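Local coordinates for cobalamin biosynthesis protein CobN (Mycobacterium tuberculosis, PDB 7C6O) that is the large catalytic subunit of cobaltochelatase, which probably inserts cobalt into the corrin ring during cobalamin biosynthesis, at residues A[648-651]-A[652-655]. Numbering follows the deposited sequence.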
ATOM      1  N   PRO A 648      54.829  -6.414  -6.051  1.00 37.97           N
ATOM      2  CA  PRO A 648      54.898  -5.237  -5.164  1.00 37.25           C
ATOM      3  C   PRO A 648      54.738  -3.908  -5.885  1.00 34.16           C
ATOM      4  O   PRO A 648      54.132  -2.983  -5.332  1.00 31.09           O
ATOM      5  CB  PRO A 648      56.284  -5.374  -4.520  1.00 38.42           C
ATOM      6  CG  PRO A 648      56.526  -6.832  -4.498  1.00 39.10           C
ATOM      7  CD  PRO A 648      55.931  -7.357  -5.775  1.00 39.88           C
ATOM      8  N   ALA A 649      55.255  -3.788  -7.110  1.00 31.70           N
ATOM      9  CA  ALA A 649      55.164  -2.519  -7.828  1.00 29.95           C
ATOM     10  C   ALA A 649      53.723  -2.200  -8.211  1.00 27.61           C
ATOM     11  O   ALA A 649      53.260  -1.069  -8.029  1.00 24.05           O
ATOM     12  CB  ALA A 649      56.056  -2.552  -9.068  1.00 31.80           C
ATOM     13  N   ILE A 650      52.998  -3.185  -8.746  1.00 27.58           N
ATOM     14  CA  ILE A 650      51.612  -2.933  -9.126  1.00 26.54           C
ATOM     15  C   ILE A 650      50.732  -2.804  -7.888  1.00 25.21           C
ATOM     16  O   ILE A 650      49.742  -2.062  -7.897  1.00 20.83           O
ATOM     17  CB  ILE A 650      51.108  -4.029 -10.088  1.00 25.22           C
ATOM     18  CG1 ILE A 650      49.702  -3.700 -10.596  1.00 24.85           C
ATOM     19  CG2 ILE A 650      51.134  -5.396  -9.426  1.00 26.37           C
ATOM     20  CD1 ILE A 650      49.624  -2.400 -11.372  1.00 24.06           C
ATOM     21  N   ARG A 651      51.082  -3.499  -6.798  1.00 22.82           N
ATOM     22  CA  ARG A 651      50.366  -3.308  -5.540  1.00 24.44           C
ATOM     23  C   ARG A 651      50.486  -1.868  -5.055  1.00 22.85           C
ATOM     24  O   ARG A 651      49.510  -1.290  -4.559  1.00 21.35           O
ATOM     25  CB  ARG A 651      50.893  -4.266  -4.469  1.00 24.62           C
ATOM     26  CG  ARG A 651      50.552  -5.739  -4.665  1.00 24.69           C
ATOM     27  CD  ARG A 651      51.024  -6.546  -3.455  1.00 25.02           C
ATOM     28  NE  ARG A 651      50.865  -7.989  -3.619  1.00 29.00           N
ATOM     29  CZ  ARG A 651      51.872  -8.859  -3.610  1.00 27.82           C
ATOM     30  NH1 ARG A 651      53.117  -8.437  -3.441  1.00 28.30           N
ATOM     31  NH2 ARG A 651      51.632 -10.156  -3.765  1.00 27.67           N
ATOM     32  N   GLN A 652      51.675  -1.273  -5.188  1.00 22.77           N
ATOM     33  CA  GLN A 652      51.858   0.115  -4.777  1.00 24.61           C
ATOM     34  C   GLN A 652      51.019   1.058  -5.630  1.00 22.05           C
ATOM     35  O   GLN A 652      50.431   2.014  -5.111  1.00 19.03           O
ATOM     36  CB  GLN A 652      53.336   0.505  -4.852  1.00 28.66           C
ATOM     37  CG  GLN A 652      54.214  -0.140  -3.792  0.55 33.20           C
ATOM     38  CD  GLN A 652      55.662   0.310  -3.877  0.33 36.74           C
ATOM     39  OE1 GLN A 652      56.016   1.157  -4.698  0.70 36.77           O
ATOM     40  NE2 GLN A 652      56.508  -0.258  -3.025  0.86 40.40           N
ATOM     41  N   GLN A 653      50.965   0.813  -6.944  1.00 18.17           N
ATOM     42  CA  GLN A 653      50.115   1.623  -7.814  1.00 16.18           C
ATOM     43  C   GLN A 653      48.656   1.546  -7.388  1.00 15.77           C
ATOM     44  O   GLN A 653      47.951   2.564  -7.366  1.00 15.66           O
ATOM     45  CB  GLN A 653      50.249   1.170  -9.266  1.00 21.52           C
ATOM     46  CG  GLN A 653      51.570   1.492  -9.931  1.00 23.31           C
ATOM     47  CD  GLN A 653      51.567   1.111 -11.399  1.00 29.95           C
ATOM     48  OE1 GLN A 653      50.745   1.596 -12.177  1.00 31.50           O
ATOM     49  NE2 GLN A 653      52.476   0.222 -11.783  1.00 34.14           N
ATOM     50  N   ILE A 654      48.185   0.343  -7.060  1.00 15.58           N
ATOM     51  CA  ILE A 654      46.791   0.167  -6.665  1.00 16.68           C
ATOM     52  C   ILE A 654      46.523   0.853  -5.334  1.00 17.22           C
ATOM     53  O   ILE A 654      45.496   1.522  -5.160  1.00 14.66           O
ATOM     54  CB  ILE A 654      46.439  -1.332  -6.621  1.00 17.68           C
ATOM     55  CG1 ILE A 654      46.430  -1.916  -8.037  1.00 19.94           C
ATOM     56  CG2 ILE A 654      45.099  -1.558  -5.927  1.00 15.08           C
ATOM     57  CD1 ILE A 654      46.233  -3.423  -8.083  1.00 20.27           C
ATOM     58  N   TRP A 655      47.443   0.711  -4.374  1.00 17.02           N
ATOM     59  CA  TRP A 655      47.243   1.341  -3.073  1.00 16.30           C
ATOM     60  C   TRP A 655      47.281   2.858  -3.184  1.00 14.05           C
ATOM     61  O   TRP A 655      46.496   3.555  -2.530  1.00 13.88           O
ATOM     62  CB  TRP A 655      48.289   0.851  -2.073  1.00 16.13           C
ATOM     63  CG  TRP A 655      48.001   1.322  -0.686  1.00 17.18           C
ATOM     64  CD1 TRP A 655      48.757   2.169   0.068  1.00 22.00           C
ATOM     65  CD2 TRP A 655      46.851   0.999   0.100  1.00 17.56           C
ATOM     66  NE1 TRP A 655      48.154   2.384   1.284  1.00 22.56           N
ATOM     67  CE2 TRP A 655      46.981   1.678   1.328  1.00 21.85           C
ATOM     68  CE3 TRP A 655      45.726   0.197  -0.110  1.00 22.21           C
ATOM     69  CZ2 TRP A 655      46.030   1.579   2.337  1.00 23.19           C
ATOM     70  CZ3 TRP A 655      44.782   0.099   0.896  1.00 25.44           C
ATOM     71  CH2 TRP A 655      44.942   0.784   2.104  1.00 25.98           C
TER
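Trp655 N donates to Arg651 O at 2.9 Å and Ile654 N to Ile650 O at 3.0 Å, two of the four successive i to i+4 bonds that link two successive turns of helix 647-660. Gln652 N reaches Pro648 O, and Gln653 N closes on Ala649 O at a slightly longer 3.2 Å. Side chains follow the same spacing. On the buried flank the ethyl branch of Ile654 leans back along the helix, its CG1 3.3 Å from Ile650 O, and its CD1 meets Ile650 CG1 at 4.3 Å, a light apolar touch. Because Ile650 holds CG1 anti to its own nitrogen (chi1 -175°), its CD1 runs forward to lie 3.9 Å from Gln653 NE2, the two side chains crossing obliquely, with the methyl against the amide end of Gln653. Gln652 sends CG beside Pro648 O, 3.2 Å away, with the rest of its chain extended along the exposed flank. The guanidinium of Arg651 turns from this part of the helix toward helix 675-694, where NE forms a salt bridge with Asp679 and NH1 one with Glu675; Trp655 touches Phe678 of the same helix and makes a cation-pi contact with Arg672. Ile650 packs against helix 624-642, and Ile654 touches both that helix and Leu682 of helix 675-694. This part of the helix is therefore amphipathic: Gln652 and Gln653 are the exposed residues, the isoleucines are buried, and the two salt bridges offset the charge of the buried Arg651 and fix its guanidinium against helix 675-694.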